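Local coordinates for uncharacterized protein VP1736 (PDB 3LXQ) that is of unknown function but carries a sulfatase-family domain of the alkaline phosphatase clan, with a mixed beta sheet flanked by helices, at residues 427-430 with 431-435; 436-440 with 441-445. All coordinates share one frame; numbering follows the deposited sequence.

Contact 1 (427-430 with 431-435); sequences RAKA and NALFA
N431 turns its amide back along the helix onto the carbonyl of R427, one turn earlier. N431 ND2 reaches R427 O at 2.8 Å with a bent N-H, 146° at the hydrogen, and lies tilted out of the carbonyl plane. The backbone N431 N takes R427 O at 3.1 Å from the other face. This is an i to i+4 contact within helix 422-441, an asparagine side chain and its own backbone N sharing one carbonyl of the preceding turn. What brings the amide there is chi1 of -78°, which lays CG beside N431's own backbone N. The aliphatic start of R427 runs past the amide, R427 CG coming to 3.9 Å from N431 ND2. Two residues further on, L433 N bonds to K429 O at 3.0 Å, and L433 CG lies 3.3 Å from K429 O. Beyond the first shell, S60 of helix 50-61 also bonds N431 ND2, and Y388 of strand 385-390 touches both R427 and N431. Because R427 O can only accept, its bond sets which end of the buried amide is the NH2, and the S60 bond is compatible with that.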
ATOM      1  N   ARG A 427     -11.672 -20.440  -0.640  1.00 41.73           N
ATOM      2  CA  ARG A 427     -11.567 -19.052  -0.200  1.00 39.35           C
ATOM      3  C   ARG A 427     -10.381 -18.360  -0.896  1.00 36.77           C
ATOM      4  O   ARG A 427     -10.472 -17.205  -1.309  1.00 35.89           O
ATOM      5  CB  ARG A 427     -11.421 -18.984   1.323  1.00 39.13           C
ATOM      6  CG  ARG A 427     -11.163 -17.575   1.845  1.00 36.46           C
ATOM      7  CD  ARG A 427     -10.984 -17.579   3.343  1.00 36.43           C
ATOM      8  NE  ARG A 427      -9.894 -18.454   3.750  1.00 36.53           N
ATOM      9  CZ  ARG A 427      -9.667 -18.842   5.000  1.00 37.79           C
ATOM     10  NH1 ARG A 427     -10.459 -18.422   5.975  1.00 37.68           N
ATOM     11  NH2 ARG A 427      -8.646 -19.651   5.272  1.00 39.11           N
ATOM     12  N   ALA A 428      -9.281 -19.092  -1.029  1.00 36.84           N
ATOM     13  CA  ALA A 428      -8.072 -18.609  -1.700  1.00 34.98           C
ATOM     14  C   ALA A 428      -8.332 -18.396  -3.191  1.00 35.06           C
ATOM     15  O   ALA A 428      -8.033 -17.329  -3.736  1.00 33.29           O
ATOM     16  CB  ALA A 428      -6.927 -19.599  -1.493  1.00 35.49           C
ATOM     17  N   LYS A 429      -8.888 -19.423  -3.835  1.00 37.46           N
ATOM     18  CA  LYS A 429      -9.246 -19.378  -5.263  1.00 38.44           C
ATOM     19  C   LYS A 429     -10.211 -18.225  -5.549  1.00 37.59           C
ATOM     20  O   LYS A 429      -9.992 -17.426  -6.472  1.00 36.78           O
ATOM     21  CB  LYS A 429      -9.814 -20.739  -5.730  1.00 41.53           C
ATOM     22  CG  LYS A 429      -9.897 -20.930  -7.245  1.00 43.16           C
ATOM     23  CD  LYS A 429     -10.303 -22.366  -7.613  1.00 48.72           C
ATOM     24  CE  LYS A 429     -10.839 -22.455  -9.053  1.00 50.93           C
ATOM     25  NZ  LYS A 429     -11.548 -23.746  -9.344  1.00 55.54           N
ATOM     26  N   ALA A 430     -11.257 -18.115  -4.733  1.00 38.22           N
ATOM     27  CA  ALA A 430     -12.247 -17.048  -4.884  1.00 37.46           C
ATOM     28  C   ALA A 430     -11.592 -15.654  -4.856  1.00 34.89           C
ATOM     29  O   ALA A 430     -11.905 -14.791  -5.686  1.00 34.78           O
ATOM     30  CB  ALA A 430     -13.318 -17.165  -3.811  1.00 38.37           C
ATOM     31  N   ASN A 431     -10.682 -15.446  -3.911  1.00 32.83           N
ATOM     32  CA  ASN A 431      -9.957 -14.183  -3.810  1.00 31.33           C
ATOM     33  C   ASN A 431      -8.912 -13.964  -4.925  1.00 30.93           C
ATOM     34  O   ASN A 431      -8.698 -12.834  -5.360  1.00 30.65           O
ATOM     35  CB  ASN A 431      -9.363 -14.017  -2.412  1.00 29.91           C
ATOM     36  CG  ASN A 431     -10.409 -13.593  -1.389  1.00 31.63           C
ATOM     37  OD1 ASN A 431     -10.876 -12.446  -1.389  1.00 32.70           O
ATOM     38  ND2 ASN A 431     -10.778 -14.510  -0.511  1.00 31.93           N
ATOM     39  N   ALA A 432      -8.294 -15.051  -5.392  1.00 31.53           N
ATOM     40  CA  ALA A 432      -7.400 -15.029  -6.554  1.00 31.61           C
ATOM     41  C   ALA A 432      -8.091 -14.524  -7.822  1.00 32.10           C
ATOM     42  O   ALA A 432      -7.465 -13.879  -8.660  1.00 32.28           O
ATOM     43  CB  ALA A 432      -6.830 -16.427  -6.813  1.00 32.45           C
ATOM     44  N   LEU A 433      -9.372 -14.849  -7.965  1.00 33.08           N
ATOM     45  CA  LEU A 433     -10.135 -14.555  -9.177  1.00 33.45           C
ATOM     46  C   LEU A 433     -10.792 -13.186  -9.195  1.00 32.73           C
ATOM     47  O   LEU A 433     -11.172 -12.691 -10.267  1.00 33.07           O
ATOM     48  CB  LEU A 433     -11.234 -15.600  -9.358  1.00 36.18           C
ATOM     49  CG  LEU A 433     -10.828 -17.036  -9.648  1.00 38.13           C
ATOM     50  CD1 LEU A 433     -12.049 -17.943  -9.565  1.00 41.64           C
ATOM     51  CD2 LEU A 433     -10.169 -17.140 -11.020  1.00 40.59           C
ATOM     52  N   PHE A 434     -10.959 -12.587  -8.020  1.00 30.53           N
ATOM     53  CA  PHE A 434     -11.869 -11.445  -7.897  1.00 30.72           C
ATOM     54  C   PHE A 434     -11.472 -10.241  -8.758  1.00 30.30           C
ATOM     55  O   PHE A 434     -12.281  -9.763  -9.554  1.00 31.68           O
ATOM     56  CB  PHE A 434     -12.079 -11.031  -6.428  1.00 29.41           C
ATOM     57  CG  PHE A 434     -12.852  -9.752  -6.275  1.00 30.49           C
ATOM     58  CD1 PHE A 434     -14.204  -9.705  -6.584  1.00 30.14           C
ATOM     59  CD2 PHE A 434     -12.222  -8.591  -5.848  1.00 30.18           C
ATOM     60  CE1 PHE A 434     -14.920  -8.530  -6.459  1.00 31.22           C
ATOM     61  CE2 PHE A 434     -12.932  -7.405  -5.724  1.00 33.01           C
ATOM     62  CZ  PHE A 434     -14.292  -7.374  -6.032  1.00 31.75           C
ATOM     63  N   ALA A 435     -10.240  -9.764  -8.600  1.00 29.12           N
ATOM     64  CA  ALA A 435      -9.783  -8.576  -9.312  1.00 29.71           C
ATOM     65  C   ALA A 435      -9.888  -8.751 -10.822  1.00 31.08           C
ATOM     66  O   ALA A 435     -10.348  -7.842 -11.525  1.00 32.80           O
ATOM     67  CB  ALA A 435      -8.373  -8.208  -8.919  1.00 29.06           C
TER

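Contact 2 (436-440 with 441-445); sequences SKAYQ and NNWYS
W443 swings back over the end of helix 422-441 and lies along A438. Starting at the root of its side chain, W443 CB meets A438 CB at 3.8 Å, an apolar touch, with A438 O and CA at a similar range. A chi1 of -70° sets CG beside W443's own backbone N, and from there the six-membered half of the indole runs back along the helix. CG and CD2 pass A438 CA; W443 CE3 comes closest to A438 CA, at 3.5 Å, in an oblique approach. One atom further, W443 CZ3 reaches K437 CB at 4.0 Å. Over one face of the indole, near its rim, stand N441 CB, 3.4 Å above the plane, and K437 O. P72 and, from helix 50-61, N50 and L54 also pack on this tryptophan.

The backbone turn that makes this possible is a Schellman motif. N442 takes up positive phi (64°), W443 N bonds A438 O at 2.8 Å, nearly straight and on a lone pair, and N442 N makes a weak bond to Y439 O. The turn carries the chain round so that W443 faces the helix it has just left.

N441 ties down the carbonyl one turn back: N441 ND2 meets K437 O at 2.8 Å, with the N-H pointing straight at the oxygen (178°) and the oxygen in the amide plane. N441 N also bonds K437 O, at 3.0 Å and less straight. N441 ND2 also sits 3.5 Å from Q440 CB, which flanks the amide. K437 itself, bent at chi2 and chi4, carries its ammonium away to a salt bridge with E42, and Y444 sends its hydroxyl to the carbonyl of T142.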
ATOM      1  N   SER A 436      -9.482  -9.923 -11.304  1.00 40.71           N
ATOM      2  CA  SER A 436      -9.570 -10.265 -12.722  1.00 44.00           C
ATOM      3  C   SER A 436     -11.017 -10.178 -13.241  1.00 44.76           C
ATOM      4  O   SER A 436     -11.265  -9.618 -14.306  1.00 45.75           O
ATOM      5  CB  SER A 436      -8.978 -11.647 -12.954  1.00 46.55           C
ATOM      6  OG  SER A 436      -9.056 -12.018 -14.311  1.00 51.61           O
ATOM      7  N   LYS A 437     -11.972 -10.681 -12.461  1.00 44.07           N
ATOM      8  CA  LYS A 437     -13.376 -10.616 -12.853  1.00 44.86           C
ATOM      9  C   LYS A 437     -13.981  -9.223 -12.662  1.00 43.26           C
ATOM     10  O   LYS A 437     -14.807  -8.784 -13.471  1.00 44.72           O
ATOM     11  CB  LYS A 437     -14.193 -11.686 -12.120  1.00 45.20           C
ATOM     12  CG  LYS A 437     -14.067 -13.092 -12.708  1.00 49.04           C
ATOM     13  CD  LYS A 437     -15.189 -13.348 -13.718  1.00 52.74           C
ATOM     14  CE  LYS A 437     -15.071 -14.708 -14.385  1.00 57.81           C
ATOM     15  NZ  LYS A 437     -14.197 -14.689 -15.604  1.00 61.23           N
ATOM     16  N   ALA A 438     -13.584  -8.532 -11.594  1.00 40.70           N
ATOM     17  CA  ALA A 438     -14.130  -7.201 -11.288  1.00 39.38           C
ATOM     18  C   ALA A 438     -13.717  -6.202 -12.356  1.00 40.48           C
ATOM     19  O   ALA A 438     -14.497  -5.312 -12.732  1.00 40.75           O
ATOM     20  CB  ALA A 438     -13.672  -6.726  -9.904  1.00 37.06           C
ATOM     21  N   TYR A 439     -12.480  -6.368 -12.830  1.00 41.33           N
ATOM     22  CA  TYR A 439     -11.938  -5.568 -13.919  1.00 43.12           C
ATOM     23  C   TYR A 439     -12.724  -5.801 -15.209  1.00 46.08           C
ATOM     24  O   TYR A 439     -13.219  -4.850 -15.813  1.00 47.23           O
ATOM     25  CB  TYR A 439     -10.441  -5.853 -14.126  1.00 43.71           C
ATOM     26  CG  TYR A 439      -9.861  -5.098 -15.300  1.00 45.21           C
ATOM     27  CD1 TYR A 439      -9.605  -5.735 -16.510  1.00 48.48           C
ATOM     28  CD2 TYR A 439      -9.608  -3.730 -15.209  1.00 45.00           C
ATOM     29  CE1 TYR A 439      -9.097  -5.030 -17.597  1.00 50.63           C
ATOM     30  CE2 TYR A 439      -9.108  -3.018 -16.284  1.00 46.53           C
ATOM     31  CZ  TYR A 439      -8.850  -3.671 -17.470  1.00 49.93           C
ATOM     32  OH  TYR A 439      -8.348  -2.958 -18.530  1.00 52.95           O
ATOM     33  N   GLN A 440     -12.841  -7.067 -15.615  1.00 47.92           N
ATOM     34  CA  GLN A 440     -13.636  -7.456 -16.783  1.00 51.46           C
ATOM     35  C   GLN A 440     -15.055  -6.898 -16.780  1.00 51.49           C
ATOM     36  O   GLN A 440     -15.568  -6.513 -17.827  1.00 53.22           O
ATOM     37  CB  GLN A 440     -13.743  -8.978 -16.889  1.00 53.53           C
ATOM     38  CG  GLN A 440     -12.462  -9.681 -17.256  1.00 57.00           C
ATOM     39  CD  GLN A 440     -12.655 -11.185 -17.404  1.00 62.00           C
ATOM     40  OE1 GLN A 440     -13.675 -11.651 -17.930  1.00 64.52           O
ATOM     41  NE2 GLN A 440     -11.668 -11.953 -16.943  1.00 62.47           N
ATOM     42  N   ASN A 441     -15.683  -6.863 -15.605  1.00 49.16           N
ATOM     43  CA  ASN A 441     -17.107  -6.550 -15.523  1.00 49.95           C
ATOM     44  C   ASN A 441     -17.450  -5.170 -14.976  1.00 48.84           C
ATOM     45  O   ASN A 441     -18.630  -4.836 -14.830  1.00 49.43           O
ATOM     46  CB  ASN A 441     -17.854  -7.648 -14.768  1.00 49.92           C
ATOM     47  CG  ASN A 441     -17.777  -8.989 -15.476  1.00 52.36           C
ATOM     48  OD1 ASN A 441     -18.664  -9.345 -16.240  1.00 56.19           O
ATOM     49  ND2 ASN A 441     -16.699  -9.724 -15.243  1.00 52.12           N
ATOM     50  N   ASN A 442     -16.421  -4.368 -14.711  1.00 47.29           N
ATOM     51  CA  ASN A 442     -16.582  -2.992 -14.224  1.00 46.81           C
ATOM     52  C   ASN A 442     -17.226  -2.938 -12.849  1.00 45.47           C
ATOM     53  O   ASN A 442     -18.110  -2.113 -12.585  1.00 46.02           O
ATOM     54  CB  ASN A 442     -17.364  -2.133 -15.226  1.00 49.56           C
ATOM     55  CG  ASN A 442     -16.821  -2.255 -16.628  1.00 51.90           C
ATOM     56  OD1 ASN A 442     -17.428  -2.901 -17.481  1.00 53.44           O
ATOM     57  ND2 ASN A 442     -15.650  -1.666 -16.867  1.00 51.83           N
ATOM     58  N   TRP A 443     -16.744  -3.810 -11.966  1.00 43.67           N
ATOM     59  CA  TRP A 443     -17.295  -3.915 -10.622  1.00 42.72           C
ATOM     60  C   TRP A 443     -16.620  -2.967  -9.651  1.00 41.39           C
ATOM     61  O   TRP A 443     -16.958  -2.942  -8.469  1.00 41.03           O
ATOM     62  CB  TRP A 443     -17.205  -5.349 -10.092  1.00 41.93           C
ATOM     63  CG  TRP A 443     -18.129  -6.330 -10.771  1.00 43.24           C
ATOM     64  CD1 TRP A 443     -19.253  -6.046 -11.517  1.00 44.27           C
ATOM     65  CD2 TRP A 443     -18.025  -7.760 -10.735  1.00 43.66           C
ATOM     66  NE1 TRP A 443     -19.837  -7.217 -11.954  1.00 44.93           N
ATOM     67  CE2 TRP A 443     -19.108  -8.281 -11.482  1.00 45.03           C
ATOM     68  CE3 TRP A 443     -17.124  -8.652 -10.135  1.00 42.32           C
ATOM     69  CZ2 TRP A 443     -19.304  -9.654 -11.654  1.00 46.65           C
ATOM     70  CZ3 TRP A 443     -17.317 -10.018 -10.313  1.00 43.23           C
ATOM     71  CH2 TRP A 443     -18.396 -10.505 -11.070  1.00 45.56           C
ATOM     72  N   TYR A 444     -15.700  -2.157 -10.157  1.00 40.61           N
ATOM     73  CA  TYR A 444     -14.878  -1.358  -9.275  1.00 40.17           C
ATOM     74  C   TYR A 444     -14.812   0.111  -9.701  1.00 41.50           C
ATOM     75  O   TYR A 444     -13.767   0.757  -9.594  1.00 41.33           O
ATOM     76  CB  TYR A 444     -13.488  -2.002  -9.134  1.00 38.32           C
ATOM     77  CG  TYR A 444     -12.894  -1.905  -7.749  1.00 37.29           C
ATOM     78  CD1 TYR A 444     -13.268  -2.795  -6.733  1.00 37.02           C
ATOM     79  CD2 TYR A 444     -11.939  -0.936  -7.450  1.00 37.34           C
ATOM     80  CE1 TYR A 444     -12.705  -2.708  -5.454  1.00 33.97           C
ATOM     81  CE2 TYR A 444     -11.372  -0.842  -6.190  1.00 36.16           C
ATOM     82  CZ  TYR A 444     -11.752  -1.731  -5.196  1.00 35.65           C
ATOM     83  OH  TYR A 444     -11.180  -1.606  -3.949  1.00 34.95           O
ATOM     84  N   SER A 445     -15.954   0.631 -10.148  1.00 43.19           N
ATOM     85  CA  SER A 445     -16.069   2.004 -10.602  1.00 45.04           C
ATOM     86  C   SER A 445     -16.207   2.970  -9.430  1.00 45.78           C
ATOM     87  O   SER A 445     -16.444   2.553  -8.298  1.00 44.57           O
ATOM     88  CB  SER A 445     -17.300   2.134 -11.479  1.00 47.27           C
ATOM     89  OG  SER A 445     -18.452   2.228 -10.665  1.00 50.16           O
TER

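From the N-terminal side, helix 422-441 runs first through contact 1, wholly helical, then through contact 2, where the helix ends and the chain turns into the loop beyond it. The two follow in series, neither nesting nor crossing, with centres about 13 Å apart. Neither closes a long loop, since each joins neighbouring turns of one chain stretch. They meet where F434 CE1 comes to 4.3 Å from W443 CE3. Helix 50-61 borders both; contact 1 also leans on strands 385-390 and 394-398 of the five-stranded antiparallel sheet, while contact 2 reaches the loops around T142 and K157, so helix 422-441, with the loop that follows it, joins these parts.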